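Local structure of putative histidine protein kinase (Rhodobacter sphaeroides, 3KYJ) at residues H71-L79 and L128-S136; A23-L31 and H43-F54. The protein is a CheA-type histidine kinase, represented here by its Hpt phosphotransfer domain, that probably passes phosphate to CheB or CheY in signalling from chemoreceptors to the flagellar motors. All blocks are in the same frame, centred on the assembly; numbering follows the deposited sequence. Where two conformers were deposited one is given.

Interaction 1 (H71-L79 and L128-S136); sequences HLCEDLIGL and LRSKIARCS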
loop_
_atom_site.group_PDB
_atom_site.type_symbol
_atom_site.label_atom_id
_atom_site.label_comp_id
_atom_site.label_asym_id
_atom_site.label_seq_id
_atom_site.Cartn_x
_atom_site.Cartn_y
_atom_site.Cartn_z
ATOM N N HIS A 71 3.757 -9.740 -6.329
ATOM C CA HIS A 71 2.482 -10.330 -5.981
ATOM C C HIS A 71 2.630 -11.822 -5.713
ATOM O O HIS A 71 2.051 -12.350 -4.769
ATOM C CB HIS A 71 1.409 -10.051 -7.050
ATOM C CG HIS A 71 0.046 -10.496 -6.633
ATOM N ND1 HIS A 71 -0.659 -11.471 -7.300
ATOM C CD2 HIS A 71 -0.694 -10.175 -5.545
ATOM C CE1 HIS A 71 -1.806 -11.686 -6.677
ATOM N NE2 HIS A 71 -1.857 -10.901 -5.615
ATOM N N LEU A 72 3.367 -12.524 -6.562
ATOM C CA LEU A 72 3.507 -13.954 -6.332
ATOM C C LEU A 72 4.304 -14.228 -5.060
ATOM O O LEU A 72 3.998 -15.183 -4.337
ATOM C CB LEU A 72 4.143 -14.665 -7.517
ATOM C CG LEU A 72 3.203 -15.035 -8.658
ATOM C CD1 LEU A 72 3.818 -16.191 -9.442
ATOM C CD2 LEU A 72 1.800 -15.414 -8.221
ATOM N N CYS A 73 5.308 -13.399 -4.762
ATOM C CA CYS A 73 6.002 -13.510 -3.474
ATOM C C CYS A 73 5.004 -13.376 -2.329
ATOM O O CYS A 73 5.029 -14.154 -1.373
ATOM C CB CYS A 73 7.094 -12.456 -3.338
ATOM S SG CYS A 73 8.500 -12.663 -4.414
ATOM N N GLU A 74 4.110 -12.394 -2.430
ATOM C CA GLU A 74 3.139 -12.119 -1.375
ATOM C C GLU A 74 2.202 -13.292 -1.198
ATOM O O GLU A 74 1.865 -13.654 -0.060
ATOM C CB GLU A 74 2.348 -10.840 -1.696
ATOM C CG GLU A 74 1.474 -10.342 -0.562
ATOM C CD GLU A 74 0.592 -9.197 -0.999
ATOM O OE1 GLU A 74 1.052 -8.050 -0.938
ATOM O OE2 GLU A 74 -0.549 -9.447 -1.418
ATOM N N ASP A 75 1.799 -13.917 -2.307
ATOM C CA ASP A 75 0.948 -15.098 -2.233
ATOM C C ASP A 75 1.633 -16.212 -1.433
ATOM O O ASP A 75 0.997 -16.866 -0.589
ATOM C CB ASP A 75 0.639 -15.646 -3.625
ATOM C CG ASP A 75 -0.407 -14.830 -4.378
ATOM O OD1 ASP A 75 -1.027 -13.897 -3.819
ATOM O OD2 ASP A 75 -0.592 -15.150 -5.560
ATOM N N LEU A 76 2.923 -16.441 -1.696
ATOM C CA LEU A 76 3.645 -17.531 -1.028
ATOM C C LEU A 76 3.766 -17.227 0.468
ATOM O O LEU A 76 3.524 -18.096 1.328
ATOM C CB LEU A 76 5.029 -17.715 -1.661
ATOM C CG LEU A 76 5.913 -18.795 -1.039
ATOM C CD1 LEU A 76 5.197 -20.145 -0.972
ATOM C CD2 LEU A 76 7.199 -18.897 -1.837
ATOM N N ILE A 77 4.134 -15.995 0.796
ATOM C CA ILE A 77 4.256 -15.609 2.196
ATOM C C ILE A 77 2.886 -15.702 2.878
ATOM O O ILE A 77 2.787 -16.114 4.030
ATOM C CB ILE A 77 4.801 -14.177 2.334
ATOM C CG1 ILE A 77 6.206 -14.079 1.772
ATOM C CG2 ILE A 77 4.750 -13.742 3.803
ATOM C CD1 ILE A 77 6.613 -12.654 1.392
ATOM N N GLY A 78 1.821 -15.341 2.165
ATOM C CA GLY A 78 0.471 -15.473 2.689
ATOM C C GLY A 78 0.059 -16.903 3.032
ATOM O O GLY A 78 -0.715 -17.121 3.968
ATOM N N LEU A 79 0.568 -17.886 2.298
ATOM C CA LEU A 79 0.268 -19.287 2.617
ATOM C C LEU A 79 0.841 -19.649 3.983
ATOM O O LEU A 79 0.223 -20.393 4.747
ATOM C CB LEU A 79 0.865 -20.239 1.595
ATOM C CG LEU A 79 0.254 -20.243 0.196
ATOM C CD1 LEU A 79 1.089 -21.152 -0.686
ATOM C CD2 LEU A 79 -1.194 -20.704 0.248
ATOM N N LEU A 128 8.474 -19.697 -8.044
ATOM C CA LEU A 128 7.408 -19.313 -7.138
ATOM C C LEU A 128 6.151 -20.135 -7.413
ATOM O O LEU A 128 5.538 -20.659 -6.481
ATOM C CB LEU A 128 7.108 -17.823 -7.254
ATOM C CG LEU A 128 8.165 -16.886 -6.679
ATOM C CD1 LEU A 128 7.993 -15.506 -7.267
ATOM C CD2 LEU A 128 8.101 -16.788 -5.135
ATOM N N ARG A 129 5.774 -20.292 -8.691
ATOM C CA ARG A 129 4.543 -21.001 -8.991
ATOM C C ARG A 129 4.656 -22.465 -8.557
ATOM O O ARG A 129 3.688 -23.032 -8.078
ATOM C CB ARG A 129 4.204 -20.931 -10.490
ATOM C CG ARG A 129 3.792 -19.559 -10.963
ATOM C CD ARG A 129 3.157 -19.634 -12.383
ATOM N NE ARG A 129 3.113 -18.326 -13.061
ATOM C CZ ARG A 129 2.300 -17.336 -12.705
ATOM N NH1 ARG A 129 1.464 -17.472 -11.679
ATOM N NH2 ARG A 129 2.324 -16.196 -13.365
ATOM N N SER A 130 5.839 -23.048 -8.745
ATOM C CA SER A 130 6.100 -24.439 -8.369
ATOM C C SER A 130 5.993 -24.630 -6.852
ATOM O O SER A 130 5.316 -25.542 -6.399
ATOM C CB SER A 130 7.503 -24.851 -8.812
ATOM O OG SER A 130 7.843 -26.113 -8.236
ATOM N N LYS A 131 6.668 -23.780 -6.077
ATOM C CA LYS A 131 6.609 -23.892 -4.623
ATOM C C LYS A 131 5.177 -23.659 -4.141
ATOM O O LYS A 131 4.682 -24.389 -3.303
ATOM C CB LYS A 131 7.586 -22.946 -3.949
ATOM C CG LYS A 131 7.648 -23.147 -2.431
ATOM C CD LYS A 131 7.963 -24.582 -2.053
ATOM C CE LYS A 131 8.420 -24.632 -0.589
ATOM N NZ LYS A 131 8.610 -26.034 -0.110
ATOM N N ILE A 132 4.496 -22.658 -4.688
ATOM C CA ILE A 132 3.107 -22.411 -4.305
ATOM C C ILE A 132 2.230 -23.648 -4.524
ATOM O O ILE A 132 1.459 -24.042 -3.645
ATOM C CB ILE A 132 2.544 -21.174 -5.034
ATOM C CG1 ILE A 132 3.178 -19.908 -4.454
ATOM C CG2 ILE A 132 1.040 -21.100 -4.895
ATOM C CD1 ILE A 132 2.909 -18.645 -5.296
ATOM N N ALA A 133 2.378 -24.273 -5.686
ATOM C CA ALA A 133 1.606 -25.459 -6.016
ATOM C C ALA A 133 1.948 -26.643 -5.099
ATOM O O ALA A 133 1.057 -27.365 -4.659
ATOM C CB ALA A 133 1.828 -25.831 -7.475
ATOM N N ARG A 134 3.235 -26.835 -4.825
ATOM C CA ARG A 134 3.677 -28.005 -4.067
ATOM C C ARG A 134 3.334 -27.913 -2.601
ATOM O O ARG A 134 3.086 -28.916 -1.959
ATOM C CB ARG A 134 5.184 -28.205 -4.190
ATOM C CG ARG A 134 5.592 -28.941 -5.439
ATOM C CD ARG A 134 7.087 -29.116 -5.491
ATOM N NE ARG A 134 7.756 -27.849 -5.723
ATOM C CZ ARG A 134 8.609 -27.270 -4.895
ATOM N NH1 ARG A 134 8.920 -27.838 -3.735
ATOM N NH2 ARG A 134 9.153 -26.111 -5.232
ATOM N N CYS A 135 3.353 -26.717 -2.039
ATOM C CA CYS A 135 3.128 -26.637 -0.612
ATOM C C CYS A 135 1.662 -26.305 -0.344
ATOM O O CYS A 135 1.224 -26.270 0.805
ATOM C CB CYS A 135 4.098 -25.656 0.036
ATOM S SG CYS A 135 3.609 -23.995 -0.077
ATOM N N SER A 136 0.892 -26.119 -1.412
ATOM C CA SER A 136 -0.553 -25.976 -1.270
ATOM C C SER A 136 -1.316 -26.977 -2.141
ATOM O O SER A 136 -2.406 -26.677 -2.627
ATOM C CB SER A 136 -0.985 -24.551 -1.620
ATOM O OG SER A 136 -0.452 -23.615 -0.698
#
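Leu76 and Ile132 fill each other's hollows, a reciprocal knobs-into-holes contact that seats helix 122-135 on helix 64-82 of the Hpt helical bundle. The two segment axes lie 10.0 Å apart and run in nearly the same direction, at 23°, which keeps the facing side chains engaged over about two turns. Leu76 enters the hollow formed by Leu128, Lys131, Ile132 and Cys135. With CG opposite the backbone N (chi1 178°), the two methyls reach different walls of the hollow: CD2 meets Leu128 CD2 at 4.0 Å, while CD1 rests on Lys131 CG at 4.1 Å. Lys131 offers only its aliphatic part to this pocket; a bend at chi2 (55°) leads the amine away to salt bridges with Asp88 and Glu90.

In return, Ile132 drops between Leu72, Asp75, Leu76 and Leu79. Its CG1 lies 4.0 Å from Leu76 CB, and CD1 pushes on to within 3.8 Å of Leu72 O. One turn earlier, Leu128 CD1 fits between Leu72 CB, at 3.9 Å, and Cys73 SG; Ile94 of helix 89-112 also touches Leu128. The opposite end of the row is closed by Leu79, whose CD1 touches Ile132 CG2 and sits 3.8 Å from Cys135 SG.

Interaction 2 (A23-L31 and H43-F54); sequences ALDAMEASL and HVGPLFRAVHTF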
loop_
_atom_site.group_PDB
_atom_site.type_symbol
_atom_site.label_atom_id
_atom_site.label_comp_id
_atom_site.label_asym_id
_atom_site.label_seq_id
_atom_site.Cartn_x
_atom_site.Cartn_y
_atom_site.Cartn_z
ATOM N N ALA A 23 12.029 -1.018 1.602
ATOM C CA ALA A 23 11.213 -2.217 1.659
ATOM C C ALA A 23 12.054 -3.462 1.355
ATOM O O ALA A 23 11.941 -4.478 2.046
ATOM C CB ALA A 23 10.053 -2.107 0.697
ATOM N N LEU A 24 12.894 -3.395 0.320
ATOM C CA LEU A 24 13.729 -4.552 -0.003
ATOM C C LEU A 24 14.775 -4.813 1.090
ATOM O O LEU A 24 15.104 -5.974 1.365
ATOM C CB LEU A 24 14.381 -4.421 -1.384
ATOM C CG LEU A 24 13.376 -4.409 -2.545
ATOM C CD1 LEU A 24 14.139 -4.322 -3.849
ATOM C CD2 LEU A 24 12.489 -5.643 -2.516
ATOM N N ASP A 25 15.265 -3.758 1.746
ATOM C CA ASP A 25 16.186 -3.960 2.871
ATOM C C ASP A 25 15.476 -4.754 3.975
ATOM O O ASP A 25 16.075 -5.629 4.594
ATOM C CB ASP A 25 16.684 -2.628 3.438
ATOM C CG ASP A 25 17.767 -1.972 2.575
ATOM O OD1 ASP A 25 18.316 -2.626 1.657
ATOM O OD2 ASP A 25 18.067 -0.791 2.836
ATOM N N ALA A 26 14.213 -4.420 4.232
ATOM C CA ALA A 26 13.444 -5.104 5.278
ATOM C C ALA A 26 13.145 -6.553 4.864
ATOM O O ALA A 26 13.199 -7.462 5.679
ATOM C CB ALA A 26 12.149 -4.343 5.574
ATOM N N MET A 27 12.837 -6.758 3.580
ATOM C CA MET A 27 12.599 -8.092 3.060
ATOM C C MET A 27 13.843 -8.967 3.237
ATOM O O MET A 27 13.779 -10.068 3.813
ATOM C CB MET A 27 12.199 -8.013 1.583
ATOM C CG MET A 27 11.999 -9.364 0.934
ATOM S SD MET A 27 11.661 -9.171 -0.841
ATOM C CE MET A 27 11.168 -10.829 -1.243
ATOM N N GLU A 28 14.985 -8.453 2.796
ATOM C CA GLU A 28 16.231 -9.180 2.945
ATOM C C GLU A 28 16.601 -9.411 4.409
ATOM O O GLU A 28 17.044 -10.497 4.767
ATOM C CB GLU A 28 17.373 -8.466 2.223
ATOM C CG GLU A 28 18.609 -9.347 2.147
ATOM C CD GLU A 28 19.842 -8.656 1.600
ATOM O OE1 GLU A 28 19.948 -7.418 1.712
ATOM O OE2 GLU A 28 20.723 -9.378 1.089
ATOM N N ALA A 29 16.423 -8.416 5.271
ATOM C CA ALA A 29 16.779 -8.603 6.687
ATOM C C ALA A 29 15.979 -9.736 7.329
ATOM O O ALA A 29 16.532 -10.549 8.093
ATOM C CB ALA A 29 16.581 -7.320 7.471
ATOM N N SER A 30 14.673 -9.788 7.048
ATOM C CA SER A 30 13.841 -10.842 7.627
ATOM C C SER A 30 14.277 -12.227 7.118
ATOM O O SER A 30 14.321 -13.197 7.889
ATOM C CB SER A 30 12.373 -10.624 7.303
ATOM O OG SER A 30 11.924 -9.376 7.811
ATOM N N LEU A 31 14.566 -12.328 5.824
ATOM C CA LEU A 31 14.955 -13.606 5.226
ATOM C C LEU A 31 16.315 -14.079 5.741
ATOM O O LEU A 31 16.503 -15.260 6.043
ATOM C CB LEU A 31 14.968 -13.462 3.711
ATOM C CG LEU A 31 13.574 -13.273 3.093
ATOM C CD1 LEU A 31 13.698 -12.889 1.619
ATOM C CD2 LEU A 31 12.754 -14.547 3.237
ATOM N N HIS A 43 9.258 -12.862 12.115
ATOM C CA HIS A 43 9.682 -12.357 10.805
ATOM C C HIS A 43 8.654 -12.433 9.692
ATOM O O HIS A 43 8.786 -11.700 8.714
ATOM C CB HIS A 43 10.961 -13.057 10.382
ATOM C CG HIS A 43 12.122 -12.706 11.246
ATOM N ND1 HIS A 43 12.699 -11.454 11.229
ATOM C CD2 HIS A 43 12.748 -13.401 12.225
ATOM C CE1 HIS A 43 13.666 -11.409 12.129
ATOM N NE2 HIS A 43 13.713 -12.574 12.749
ATOM N N VAL A 44 7.635 -13.285 9.800
ATOM C CA VAL A 44 6.687 -13.423 8.685
ATOM C C VAL A 44 5.860 -12.139 8.488
ATOM O O VAL A 44 5.595 -11.735 7.363
ATOM C CB VAL A 44 5.818 -14.706 8.845
ATOM C CG1 VAL A 44 4.658 -14.752 7.841
ATOM C CG2 VAL A 44 6.699 -15.935 8.657
ATOM N N GLY A 45 5.490 -11.471 9.574
ATOM C CA GLY A 45 4.782 -10.208 9.473
ATOM C C GLY A 45 5.594 -9.124 8.791
ATOM O O GLY A 45 5.141 -8.540 7.811
ATOM N N PRO A 46 6.807 -8.855 9.287
ATOM C CA PRO A 46 7.677 -7.870 8.643
ATOM C C PRO A 46 7.951 -8.207 7.184
ATOM O O PRO A 46 7.987 -7.318 6.344
ATOM C CB PRO A 46 8.952 -7.927 9.488
ATOM C CG PRO A 46 8.466 -8.330 10.884
ATOM C CD PRO A 46 7.296 -9.242 10.631
ATOM N N LEU A 47 8.152 -9.483 6.889
ATOM C CA LEU A 47 8.414 -9.917 5.527
ATOM C C LEU A 47 7.206 -9.622 4.622
ATOM O O LEU A 47 7.353 -9.034 3.543
ATOM C CB LEU A 47 8.760 -11.407 5.551
ATOM C CG LEU A 47 8.887 -12.062 4.182
ATOM C CD1 LEU A 47 10.005 -11.424 3.344
ATOM C CD2 LEU A 47 9.174 -13.543 4.372
ATOM N N PHE A 48 6.013 -9.990 5.072
ATOM C CA PHE A 48 4.806 -9.723 4.328
ATOM C C PHE A 48 4.647 -8.232 4.082
ATOM O O PHE A 48 4.373 -7.807 2.952
ATOM C CB PHE A 48 3.562 -10.258 5.063
ATOM C CG PHE A 48 2.288 -10.100 4.265
ATOM C CD1 PHE A 48 1.809 -11.155 3.495
ATOM C CD2 PHE A 48 1.596 -8.920 4.279
ATOM C CE1 PHE A 48 0.656 -11.033 2.754
ATOM C CE2 PHE A 48 0.437 -8.776 3.511
ATOM C CZ PHE A 48 -0.025 -9.842 2.759
ATOM N N ARG A 49 4.798 -7.427 5.131
ATOM C CA ARG A 49 4.599 -5.988 4.980
ATOM C C ARG A 49 5.581 -5.370 3.984
ATOM O O ARG A 49 5.200 -4.499 3.196
ATOM C CB ARG A 49 4.682 -5.307 6.350
ATOM C CG ARG A 49 3.481 -5.657 7.220
ATOM C CD ARG A 49 3.420 -4.828 8.509
ATOM N NE ARG A 49 4.502 -5.141 9.436
ATOM C CZ ARG A 49 4.477 -6.103 10.357
ATOM N NH1 ARG A 49 3.440 -6.920 10.471
ATOM N NH2 ARG A 49 5.523 -6.264 11.144
ATOM N N ALA A 50 6.830 -5.830 4.007
ATOM C CA ALA A 50 7.840 -5.296 3.096
ATOM C C ALA A 50 7.484 -5.597 1.637
ATOM O O ALA A 50 7.548 -4.715 0.780
ATOM C CB ALA A 50 9.186 -5.865 3.438
ATOM N N VAL A 51 7.090 -6.827 1.366
ATOM C CA VAL A 51 6.734 -7.234 0.019
ATOM C C VAL A 51 5.455 -6.522 -0.411
ATOM O O VAL A 51 5.358 -6.029 -1.534
ATOM C CB VAL A 51 6.587 -8.761 -0.063
ATOM C CG1 VAL A 51 6.073 -9.158 -1.438
ATOM C CG2 VAL A 51 7.955 -9.400 0.175
ATOM N N HIS A 52 4.502 -6.396 0.503
ATOM C CA HIS A 52 3.244 -5.739 0.192
ATOM C C HIS A 52 3.468 -4.257 -0.174
ATOM O O HIS A 52 2.869 -3.726 -1.111
ATOM C CB HIS A 52 2.290 -5.877 1.376
ATOM C CG HIS A 52 0.919 -5.353 1.102
ATOM N ND1 HIS A 52 0.044 -5.976 0.238
ATOM C CD2 HIS A 52 0.274 -4.260 1.576
ATOM C CE1 HIS A 52 -1.083 -5.288 0.193
ATOM N NE2 HIS A 52 -0.970 -4.243 0.994
ATOM N N THR A 53 4.346 -3.595 0.569
ATOM C CA THR A 53 4.709 -2.224 0.275
ATOM C C THR A 53 5.368 -2.119 -1.107
ATOM O O THR A 53 5.028 -1.251 -1.931
ATOM C CB THR A 53 5.674 -1.706 1.345
ATOM O OG1 THR A 53 4.940 -1.537 2.555
ATOM C CG2 THR A 53 6.304 -0.371 0.926
ATOM N N PHE A 54 6.330 -2.998 -1.377
ATOM C CA PHE A 54 7.009 -2.967 -2.657
ATOM C C PHE A 54 6.019 -3.177 -3.815
ATOM O O PHE A 54 6.053 -2.463 -4.814
ATOM C CB PHE A 54 8.129 -3.994 -2.665
ATOM C CG PHE A 54 9.039 -3.850 -3.845
ATOM C CD1 PHE A 54 10.142 -3.029 -3.786
ATOM C CD2 PHE A 54 8.751 -4.495 -5.030
ATOM C CE1 PHE A 54 10.971 -2.871 -4.880
ATOM C CE2 PHE A 54 9.564 -4.329 -6.140
ATOM C CZ PHE A 54 10.669 -3.524 -6.070
#
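Leu24 lies over one face of the Phe54 ring as a CH-pi contact, with CD2 4.1 Å from the ring centroid and 25° off its normal. The leucine's other branch is shifted toward the rim, CD1 standing 3.6 Å from Phe54 CE1. Phe54 CG is anti to the backbone N (chi1 -169°), which swings the ring out to meet Leu24; Val66 of helix 64-82 also touches the Phe54 side chain. Were Leu24 replaced by an alanine, that face of Phe54 would probably lose its aliphatic cover and the ring be freer to turn. At the far end of the contact, Ser30 O lies over one face of the His43 imidazole, whose NE2 is hydrogen-bonded to Glu38.

Between the two rings small residues bring the segment axes to 8.2 Å, crossing antiparallel at 152°. Ala50 CB fits against the backbone, 3.4 Å from Ala23 O, and 4.0 Å from Ala26 CB. On the inner side, extended Met27 lays CG 3.7 Å from Leu47 CD1 and CE 3.8 Å from Val51 CG2. Ser30 OG meets Pro46 CB at 3.7 Å. His52, the predicted phosphohistidine, takes no part in this seam, and its NE2 is hydrogen-bonded to an acidic side chain of another protein chain. Such an antiparallel helical pair, with its histidine on the outer surface, is typical of the Hpt four-helix bundle.

How the interactions relate
From the N terminus, helix 10-35 turns back into helix 40-60, and interaction 2 closes this short hairpin, with 11 residues between its segments. The chain then enters helix 64-82, where interaction 1 opens; 48 residues, including helix 89-112, pass before helix 122-135 returns to close it. The two loops are therefore in series, neither enclosing nor crossing the other. Their centres are 15 Å apart, yet they join through adjacent helices 40-60 and 64-82: Ile77 CD1 packs 3.6 Å from Leu47 CG, and Glu74 OE1 lies 2.6 Å from His52 ND1, a probable hydrogen bond. Together they tie the first hairpin to the C-terminal helix.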